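Local structure of Xaa-Pro Dipeptidase (Alteromonas macleodii, 2QS8) at residues F138-I144 and A190-T196; I195-G199 and N210-T214; M264-I268 and E318-K322; I323-T327 and E340-M344. The protein probably cleaves dipeptides or removes the C-terminal residue of short peptides, as a metal-dependent carboxypeptidase of the amidohydrolase superfamily with a TIM-barrel fold. All blocks are in the same frame, centred on the assembly; numbering follows the deposited sequence.

How the interactions relate
Interactions 1, 2 and 4 are buried, while interaction 3 reaches the surface with its charged pair. Interactions 1 and 2 share Ile195 and Thr196 and both use strand 192-196, and they touch where Ile144 meets Phe213. Backbone hydrogen bonds run through both, with Phe213 packing added in interaction 2. Interactions 3 and 4 adjoin in sequence, since 318-322 runs straight into 323-327, and here side chains packed against helices do most of the work. Interaction 3 is aliphatic with a long salt bridge on its exposed side. Interaction 4 is aromatic and lies closest to the chain centre. Interactions 1 and 3 keep about 13 Å between nearest atoms.

Interaction 1. Residues F138-I144 and A190-T196; sequences FAAGKTI and ADGIKIT
Ala139 O is gripped by two successive backbone amides, Asp191 N at 2.7 Å and Gly192 N at 3.0 Å. The first donor lies nearly on the line of the C=O bond, the second tilted from the carbonyl plane. Asp191 then reaches back. Its CG stands beside its own backbone N (chi1 -59°), which brings OD1 to Ala139 N at 2.9 Å, on the anti lone pair. The side chains of Asp191 and Phe138 cross at about a right angle, and OD1 also forms a salt bridge with Arg124. With an alanine at Asp191, Ala139 N and the Arg124 guanidinium are likely to lose the acceptor they share.

Further on, the chain turns away at Gly141, whose positive phi favours glycine. A water fills in here. It accepts from Lys194 N at 2.8 Å and lies within bonding distance of Ala140 O and Lys142 O. Direct pairing resumes with Ile144 N to Lys194 O, 2.7 Å and almost straight at 170°, and Thr196 N to Ile144 O at 3.2 Å.

Lys194 crosses Thr143 at a slant, its CG 3.3 Å from Thr143 OG1 and close to CG2 as well. Its NZ is hydrogen-bonded to Val113 O, and the side chain ends close to the bound magnesium ion. The end of strand 136-139 and the loop after it are thus tied to strand 192-196 by backbone bonds, with a water where direct pairing lapses, and this sets the strand that carries Lys194 toward the metal site.

Interaction 2. Residues I195-G199 and N210-T214; sequences ITVTG and NPQFT
The loop that follows barrel strand 192-196 folds back on itself here, at the C-terminal end of the strand where TIM-barrel active sites lie. Residues 195-199 and 210-213 run roughly antiparallel, with a single bridge between Thr198 and Pro211. Gln212 N donates to Val197 O at 2.8 Å in a nearly straight bond (167°). Gly199 N donates to Asn210 O at 2.9 Å.

Gln212 extends beyond CG past the Thr198-Gly199 peptide, and its NE2 comes 3.4 Å from Gly199 CA. Its OE1 accepts from the backbone N of His150, a residue of the methionine pocket, and from a water that in turn accepts from Thr196 OG1. A leucine in place of Gln212 is likely to cost both His150 N and this water their acceptor. Thr198 OG1 donates to Gly199 O and is also bonded to His237 N. Tyr228 of the second subunit packs on Gln212, so the loop also lies at the subunit interface.

Phe213 packs against Ile195, Thr196 and Val197. Val197 CG2 rests on Phe213 CB at 3.7 Å, and Thr196 O lies at the ring edge, 3.3 Å from Phe213 CD1. Ile195 CD1 sits over the centre of the Phe213 ring in a CH-pi contact, 4.2 Å from the centroid and 9° off the normal.

Interaction 3. Residues M264-I268 and E318-K322; sequences MDLMI and EKGVK
Val321 fits between three side chains of helix 261-270. Its two methyl groups divide the work. CG1, anti to the backbone N (chi1 173°), meets Met267 CE at 3.9 Å. CG2, the other branch, touches Met264 CB and Ile268 CG1, each at 4.1 Å. Both methionines are selenomethionines, and both chains bend at the last torsion.

Lys319 packs beside it, against Met264, Asp265 and Ile268. Its CB is 4.2 Å from Met264 SE. Its CG is 4.0 Å from Ile268 CD1, and the two side chains cross at about a right angle. The same methyl is 3.5 Å from Lys319 O. The lysine chain bends at chi2 (75°), and its far end turns to Asp265. CE is 3.2 Å from Asp265 OD1, while NZ forms with that oxygen a salt bridge that is long at 3.7 Å. This charged pair lies on the exposed side, while the methionines and Val321 are buried.

Gly320 sets the direction of the chain. It leaves helical geometry with positive phi in a Schellman motif that ends helix 299-319, and a side chain would run into the preceding carbonyl O at these angles. The turn brings Val321 against helix 261-270. Farther on, a water accepts from Lys322 N and makes a weak bond to Met267 O. Behind the contact, Tyr274 of strand 273-275 touches both Met267 and Val321, and Lys322 pairs with Tyr274 through the backbone. The end of helix 299-319 and the turn after it thus pack on helix 261-270, and such a return from an outer helix to the strands is typical of the alpha/beta TIM barrel.

Interaction 4. Residues I323-T327 and E340-M344; sequences IAFGT and EFVYM
Phe325 and Phe341 form an oblique aromatic pair, with centroids 4.4 Å apart and planes at 32°. Phe325 CE1 lies over one face of the Phe341 ring, offset toward its rim. Phe325 CG is anti to its own backbone N (chi1 -168°), which carries the ring out to the helix. Phe107 meets this ring too. Met344, a selenomethionine, adds a Met-aromatic contact, its SE 3.8 Å from Phe325 CD1 and oblique to the ring.

The aliphatic contacts flank these rings. Met344 CE meets Ile323 CG2 at 3.6 Å, the two side chains running past each other in opposite directions. Glu340 lays its methylene groups against Phe325, CB lying 3.3 Å from CZ, and the same CB touches Thr327 CG2 at 3.5 Å.

The polar contacts are indirect. A water donates to Glu340 OE2 at 2.7 Å and accepts from Gly326 N at 3.0 Å. Glu340 bends at chi2 (68°), and its carboxylate is also held by the start of helix 278-287, with OE2 bonded to Ile278 N and OE1 to Ser279 OG. Placement near that helix start would probably stabilise its negative charge. Thr327 OG1 is bonded to Asp67 OD2.

Thr327 directly precedes Asp328, a ligand of the magnesium ion. A core segment leading into a metal-binding aspartate, backed by the helix that follows it, is characteristic of the amidohydrolase TIM barrel.

Interaction 1. Residues F138-I144 and A190-T196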
# COMPACT_ATOMS: atom_id res chain seq x y z
N PHE A 138 22.91 -0.74 -23.42
CA PHE A 138 21.56 -1.13 -23.08
C PHE A 138 21.58 -1.15 -21.55
O PHE A 138 22.24 -1.99 -20.92
CB PHE A 138 21.22 -2.48 -23.69
CG PHE A 138 21.15 -2.44 -25.19
CD1 PHE A 138 22.26 -2.75 -25.96
CD2 PHE A 138 19.98 -2.06 -25.84
CE1 PHE A 138 22.21 -2.68 -27.35
CE2 PHE A 138 19.91 -1.99 -27.24
CZ PHE A 138 21.03 -2.30 -27.99
N ALA A 139 20.85 -0.21 -20.97
CA ALA A 139 20.84 -0.03 -19.53
C ALA A 139 19.60 -0.45 -18.78
O ALA A 139 18.49 -0.44 -19.31
CB ALA A 139 21.17 1.41 -19.21
N ALA A 140 19.80 -0.81 -17.52
CA ALA A 140 18.71 -1.23 -16.65
C ALA A 140 18.43 -0.14 -15.60
O ALA A 140 17.46 -0.23 -14.85
CB ALA A 140 19.08 -2.53 -15.97
N GLY A 141 19.27 0.89 -15.58
CA GLY A 141 19.11 1.94 -14.60
C GLY A 141 19.34 1.40 -13.19
O GLY A 141 20.22 0.56 -12.96
N LYS A 142 18.54 1.87 -12.23
CA LYS A 142 18.69 1.42 -10.85
C LYS A 142 18.22 -0.01 -10.65
O LYS A 142 17.10 -0.36 -11.02
CB LYS A 142 17.91 2.34 -9.90
CG LYS A 142 17.95 1.88 -8.43
CD LYS A 142 19.29 2.17 -7.75
CE LYS A 142 19.36 1.51 -6.38
NZ LYS A 142 19.57 0.04 -6.48
N THR A 143 19.09 -0.84 -10.08
CA THR A 143 18.76 -2.24 -9.81
C THR A 143 17.66 -2.23 -8.75
O THR A 143 17.72 -1.46 -7.80
CB THR A 143 19.98 -3.02 -9.23
OG1 THR A 143 21.03 -3.06 -10.21
CG2 THR A 143 19.57 -4.44 -8.86
N ILE A 144 16.65 -3.07 -8.92
CA ILE A 144 15.56 -3.09 -7.96
C ILE A 144 15.78 -4.14 -6.88
O ILE A 144 16.17 -5.27 -7.16
CB ILE A 144 14.22 -3.35 -8.66
CG1 ILE A 144 13.95 -2.24 -9.68
CG2 ILE A 144 13.10 -3.42 -7.61
CD1 ILE A 144 12.64 -2.42 -10.46
N ALA A 190 15.25 3.51 -18.97
CA ALA A 190 15.94 2.21 -19.05
C ALA A 190 15.44 1.29 -20.17
O ALA A 190 14.27 1.34 -20.56
CB ALA A 190 15.83 1.49 -17.72
N ASP A 191 16.33 0.45 -20.69
CA ASP A 191 15.99 -0.51 -21.75
C ASP A 191 15.49 -1.79 -21.11
O ASP A 191 14.69 -2.52 -21.69
CB ASP A 191 17.21 -0.86 -22.62
CG ASP A 191 17.83 0.35 -23.29
OD1 ASP A 191 18.92 0.78 -22.85
OD2 ASP A 191 17.21 0.85 -24.25
N GLY A 192 15.99 -2.07 -19.91
CA GLY A 192 15.59 -3.28 -19.21
C GLY A 192 15.55 -3.14 -17.70
O GLY A 192 15.72 -2.05 -17.14
N ILE A 193 15.34 -4.27 -17.04
CA ILE A 193 15.24 -4.33 -15.59
C ILE A 193 16.26 -5.26 -14.99
O ILE A 193 16.59 -6.30 -15.56
CB ILE A 193 13.83 -4.81 -15.16
CG1 ILE A 193 12.77 -3.81 -15.59
CG2 ILE A 193 13.79 -5.03 -13.64
CD1 ILE A 193 12.87 -2.44 -14.92
N LYS A 194 16.75 -4.88 -13.82
CA LYS A 194 17.71 -5.69 -13.08
C LYS A 194 17.25 -5.75 -11.62
O LYS A 194 16.92 -4.72 -11.03
CB LYS A 194 19.10 -5.07 -13.18
CG LYS A 194 20.10 -5.59 -12.17
CD LYS A 194 20.44 -7.05 -12.41
CE LYS A 194 21.57 -7.49 -11.48
NZ LYS A 194 22.72 -6.55 -11.49
N ILE A 195 17.22 -6.95 -11.05
CA ILE A 195 16.83 -7.11 -9.65
C ILE A 195 17.80 -8.04 -8.93
O ILE A 195 18.50 -8.84 -9.57
CB ILE A 195 15.42 -7.73 -9.50
CG1 ILE A 195 15.42 -9.17 -10.02
CG2 ILE A 195 14.40 -6.88 -10.21
CD1 ILE A 195 14.10 -9.92 -9.81
N THR A 196 17.87 -7.92 -7.61
CA THR A 196 18.70 -8.80 -6.80
C THR A 196 17.70 -9.75 -6.11
O THR A 196 17.09 -9.41 -5.09
CB THR A 196 19.54 -8.02 -5.75
OG1 THR A 196 18.72 -7.07 -5.06
CG2 THR A 196 20.68 -7.29 -6.43
O HOH W 1 16.50 -2.19 -13.29

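Interaction 2. Residues I195-G199 and N210-T214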
# COMPACT_ATOMS: atom_id res chain seq x y z
N ILE A 195 17.22 -6.95 -11.05
CA ILE A 195 16.83 -7.11 -9.65
C ILE A 195 17.80 -8.04 -8.93
O ILE A 195 18.50 -8.84 -9.57
CB ILE A 195 15.42 -7.73 -9.50
CG1 ILE A 195 15.42 -9.17 -10.02
CG2 ILE A 195 14.40 -6.88 -10.21
CD1 ILE A 195 14.10 -9.92 -9.81
N THR A 196 17.87 -7.92 -7.61
CA THR A 196 18.70 -8.80 -6.80
C THR A 196 17.70 -9.75 -6.11
O THR A 196 17.09 -9.41 -5.09
CB THR A 196 19.54 -8.02 -5.75
OG1 THR A 196 18.72 -7.07 -5.06
CG2 THR A 196 20.68 -7.29 -6.43
N VAL A 197 17.52 -10.92 -6.70
CA VAL A 197 16.59 -11.90 -6.16
C VAL A 197 17.12 -12.62 -4.91
O VAL A 197 16.37 -13.32 -4.23
CB VAL A 197 16.19 -12.95 -7.25
CG1 VAL A 197 17.19 -14.09 -7.27
CG2 VAL A 197 14.77 -13.45 -6.99
N THR A 198 18.42 -12.47 -4.63
CA THR A 198 19.00 -13.06 -3.42
C THR A 198 20.00 -12.08 -2.84
O THR A 198 20.29 -11.04 -3.44
CB THR A 198 19.78 -14.38 -3.71
OG1 THR A 198 21.00 -14.07 -4.40
CG2 THR A 198 18.95 -15.33 -4.56
N GLY A 199 20.54 -12.40 -1.66
CA GLY A 199 21.54 -11.53 -1.06
C GLY A 199 22.76 -11.48 -1.96
O GLY A 199 22.84 -12.23 -2.93
N ASN A 210 20.59 -15.36 0.52
CA ASN A 210 19.21 -15.67 0.90
C ASN A 210 18.18 -15.12 -0.10
O ASN A 210 18.41 -14.11 -0.76
CB ASN A 210 18.93 -15.10 2.31
CG ASN A 210 18.37 -13.68 2.26
OD1 ASN A 210 17.17 -13.47 2.45
ND2 ASN A 210 19.24 -12.71 2.00
N PRO A 211 17.03 -15.80 -0.25
CA PRO A 211 15.99 -15.35 -1.19
C PRO A 211 15.40 -14.00 -0.72
O PRO A 211 14.85 -13.91 0.39
CB PRO A 211 14.97 -16.49 -1.13
CG PRO A 211 15.08 -16.95 0.29
CD PRO A 211 16.58 -16.98 0.51
N GLN A 212 15.52 -12.97 -1.55
CA GLN A 212 15.02 -11.64 -1.17
C GLN A 212 13.81 -11.12 -1.95
O GLN A 212 13.39 -9.97 -1.79
CB GLN A 212 16.17 -10.63 -1.22
CG GLN A 212 17.37 -11.08 -0.39
CD GLN A 212 18.44 -10.02 -0.26
OE1 GLN A 212 18.61 -9.18 -1.15
NE2 GLN A 212 19.19 -10.06 0.85
N PHE A 213 13.24 -11.97 -2.79
CA PHE A 213 12.03 -11.64 -3.54
C PHE A 213 11.09 -12.81 -3.31
O PHE A 213 11.51 -13.97 -3.36
CB PHE A 213 12.31 -11.50 -5.04
CG PHE A 213 12.58 -10.08 -5.50
CD1 PHE A 213 13.78 -9.44 -5.18
CD2 PHE A 213 11.64 -9.40 -6.25
CE1 PHE A 213 14.02 -8.13 -5.61
CE2 PHE A 213 11.87 -8.09 -6.69
CZ PHE A 213 13.07 -7.46 -6.37
N THR A 214 9.82 -12.52 -3.04
CA THR A 214 8.84 -13.59 -2.86
C THR A 214 8.45 -14.00 -4.29
O THR A 214 8.74 -13.27 -5.24
CB THR A 214 7.58 -13.08 -2.14
OG1 THR A 214 6.91 -12.17 -3.01
CG2 THR A 214 7.94 -12.34 -0.82
O HOH W 2 17.09 -7.52 -2.98

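Interaction 3. Residues M264-I268 and E318-K322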
# COMPACT_ATOMS: atom_id res chain seq x y z
N MSE A 264 19.16 -25.84 -12.92
CA MSE A 264 19.71 -26.02 -14.25
C MSE A 264 18.69 -26.53 -15.24
O MSE A 264 18.59 -26.00 -16.34
CB MSE A 264 20.91 -26.95 -14.18
CG MSE A 264 22.04 -26.35 -13.39
SE MSE A 264 23.74 -27.34 -13.58
CE MSE A 264 23.62 -28.64 -12.15
N ASP A 265 17.92 -27.55 -14.86
CA ASP A 265 16.89 -28.07 -15.75
C ASP A 265 15.80 -27.02 -15.97
O ASP A 265 15.23 -26.91 -17.06
CB ASP A 265 16.28 -29.36 -15.19
CG ASP A 265 17.26 -30.53 -15.22
OD1 ASP A 265 17.97 -30.67 -16.23
OD2 ASP A 265 17.31 -31.30 -14.24
N LEU A 266 15.49 -26.25 -14.94
CA LEU A 266 14.49 -25.21 -15.07
C LEU A 266 14.96 -24.18 -16.09
O LEU A 266 14.19 -23.75 -16.94
CB LEU A 266 14.23 -24.54 -13.72
CG LEU A 266 13.34 -25.33 -12.76
CD1 LEU A 266 13.34 -24.67 -11.39
CD2 LEU A 266 11.92 -25.40 -13.32
N MSE A 267 16.23 -23.79 -16.01
CA MSE A 267 16.76 -22.81 -16.95
C MSE A 267 16.75 -23.32 -18.38
O MSE A 267 16.52 -22.56 -19.32
CB MSE A 267 18.17 -22.41 -16.55
CG MSE A 267 18.19 -21.46 -15.38
SE MSE A 267 20.05 -21.03 -14.97
CE MSE A 267 20.42 -19.67 -16.35
N ILE A 268 17.00 -24.62 -18.55
CA ILE A 268 17.00 -25.22 -19.87
C ILE A 268 15.57 -25.25 -20.41
O ILE A 268 15.33 -24.94 -21.57
CB ILE A 268 17.55 -26.66 -19.82
CG1 ILE A 268 19.03 -26.61 -19.42
CG2 ILE A 268 17.39 -27.33 -21.17
CD1 ILE A 268 19.63 -27.97 -19.16
N GLU A 318 28.37 -28.06 -19.24
CA GLU A 318 28.24 -29.46 -19.63
C GLU A 318 26.77 -29.90 -19.64
O GLU A 318 26.35 -30.64 -20.52
CB GLU A 318 29.05 -30.34 -18.68
CG GLU A 318 30.50 -29.88 -18.52
CD GLU A 318 31.31 -30.78 -17.60
OE1 GLU A 318 30.75 -31.28 -16.60
OE2 GLU A 318 32.51 -30.97 -17.88
N LYS A 319 26.00 -29.41 -18.67
CA LYS A 319 24.58 -29.75 -18.58
C LYS A 319 23.78 -29.18 -19.76
O LYS A 319 22.65 -29.59 -20.01
CB LYS A 319 24.00 -29.22 -17.28
CG LYS A 319 22.56 -29.63 -17.02
CD LYS A 319 22.46 -31.08 -16.60
CE LYS A 319 21.03 -31.46 -16.25
NZ LYS A 319 20.96 -32.86 -15.72
N GLY A 320 24.37 -28.23 -20.48
CA GLY A 320 23.69 -27.65 -21.63
C GLY A 320 22.91 -26.37 -21.39
O GLY A 320 22.07 -26.00 -22.22
N VAL A 321 23.16 -25.70 -20.27
CA VAL A 321 22.50 -24.44 -19.95
C VAL A 321 22.98 -23.35 -20.91
O VAL A 321 24.17 -23.24 -21.18
CB VAL A 321 22.81 -24.01 -18.50
CG1 VAL A 321 22.25 -22.62 -18.23
CG2 VAL A 321 22.24 -25.01 -17.52
N LYS A 322 22.06 -22.55 -21.42
CA LYS A 322 22.44 -21.47 -22.33
C LYS A 322 23.34 -20.48 -21.59
O LYS A 322 23.08 -20.14 -20.43
CB LYS A 322 21.19 -20.77 -22.87
CG LYS A 322 20.28 -21.70 -23.65
CD LYS A 322 18.89 -21.11 -23.79
CE LYS A 322 18.86 -20.02 -24.83
NZ LYS A 322 19.04 -20.62 -26.18
O HOH W 3 19.31 -22.44 -20.77

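Interaction 4. Residues I323-T327 and E340-M344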
# COMPACT_ATOMS: atom_id res chain seq x y z
N ILE A 323 24.39 -20.03 -22.27
CA ILE A 323 25.35 -19.13 -21.68
C ILE A 323 25.67 -17.92 -22.55
O ILE A 323 25.91 -18.06 -23.75
CB ILE A 323 26.66 -19.88 -21.35
CG1 ILE A 323 26.42 -20.86 -20.19
CG2 ILE A 323 27.78 -18.90 -21.03
CD1 ILE A 323 27.61 -21.73 -19.84
N ALA A 324 25.67 -16.74 -21.93
CA ALA A 324 26.00 -15.50 -22.62
C ALA A 324 27.11 -14.81 -21.83
O ALA A 324 27.11 -14.82 -20.59
CB ALA A 324 24.77 -14.60 -22.70
N PHE A 325 28.06 -14.23 -22.55
CA PHE A 325 29.22 -13.54 -21.97
C PHE A 325 28.88 -12.37 -21.02
O PHE A 325 28.16 -11.44 -21.39
CB PHE A 325 30.11 -13.03 -23.10
CG PHE A 325 31.46 -12.57 -22.65
CD1 PHE A 325 32.53 -13.46 -22.61
CD2 PHE A 325 31.67 -11.25 -22.30
CE1 PHE A 325 33.79 -13.03 -22.24
CE2 PHE A 325 32.93 -10.81 -21.92
CZ PHE A 325 33.99 -11.71 -21.89
N GLY A 326 29.44 -12.42 -19.81
CA GLY A 326 29.23 -11.38 -18.81
C GLY A 326 30.33 -11.41 -17.75
O GLY A 326 30.61 -12.46 -17.18
N THR A 327 30.91 -10.26 -17.45
CA THR A 327 32.03 -10.19 -16.52
C THR A 327 31.84 -9.53 -15.14
O THR A 327 32.55 -9.85 -14.18
CB THR A 327 33.20 -9.46 -17.19
OG1 THR A 327 32.89 -8.07 -17.29
CG2 THR A 327 33.42 -10.00 -18.61
N GLU A 340 37.76 -12.87 -19.01
CA GLU A 340 36.61 -13.74 -18.86
C GLU A 340 36.67 -14.91 -19.85
O GLU A 340 36.26 -16.03 -19.53
CB GLU A 340 35.32 -12.93 -19.08
CG GLU A 340 34.00 -13.68 -18.85
CD GLU A 340 33.76 -14.07 -17.39
OE1 GLU A 340 34.50 -13.59 -16.50
OE2 GLU A 340 32.82 -14.86 -17.14
N PHE A 341 37.18 -14.65 -21.06
CA PHE A 341 37.31 -15.68 -22.09
C PHE A 341 38.26 -16.77 -21.60
O PHE A 341 37.96 -17.96 -21.67
CB PHE A 341 37.87 -15.10 -23.39
CG PHE A 341 36.89 -14.27 -24.16
CD1 PHE A 341 35.69 -14.80 -24.59
CD2 PHE A 341 37.18 -12.94 -24.46
CE1 PHE A 341 34.78 -14.02 -25.29
CE2 PHE A 341 36.29 -12.15 -25.16
CZ PHE A 341 35.09 -12.69 -25.58
N VAL A 342 39.42 -16.35 -21.10
CA VAL A 342 40.41 -17.29 -20.61
C VAL A 342 39.85 -18.15 -19.48
O VAL A 342 40.17 -19.33 -19.37
CB VAL A 342 41.67 -16.55 -20.12
CG1 VAL A 342 42.75 -17.57 -19.76
CG2 VAL A 342 42.14 -15.57 -21.18
N TYR A 343 39.01 -17.55 -18.64
CA TYR A 343 38.40 -18.27 -17.53
C TYR A 343 37.38 -19.28 -18.03
O TYR A 343 37.29 -20.39 -17.50
CB TYR A 343 37.73 -17.30 -16.55
CG TYR A 343 38.69 -16.60 -15.60
CD1 TYR A 343 39.47 -17.33 -14.71
CD2 TYR A 343 38.78 -15.21 -15.56
CE1 TYR A 343 40.30 -16.71 -13.80
CE2 TYR A 343 39.61 -14.56 -14.65
CZ TYR A 343 40.37 -15.32 -13.77
OH TYR A 343 41.19 -14.70 -12.85
N MSE A 344 36.61 -18.91 -19.04
CA MSE A 344 35.61 -19.79 -19.60
C MSE A 344 36.24 -21.01 -20.23
O MSE A 344 35.71 -22.12 -20.11
CB MSE A 344 34.78 -19.04 -20.63
CG MSE A 344 34.00 -17.92 -20.00
SE MSE A 344 33.00 -16.98 -21.34
CE MSE A 344 31.29 -17.93 -21.27
O HOH W 4 30.92 -14.91 -19.08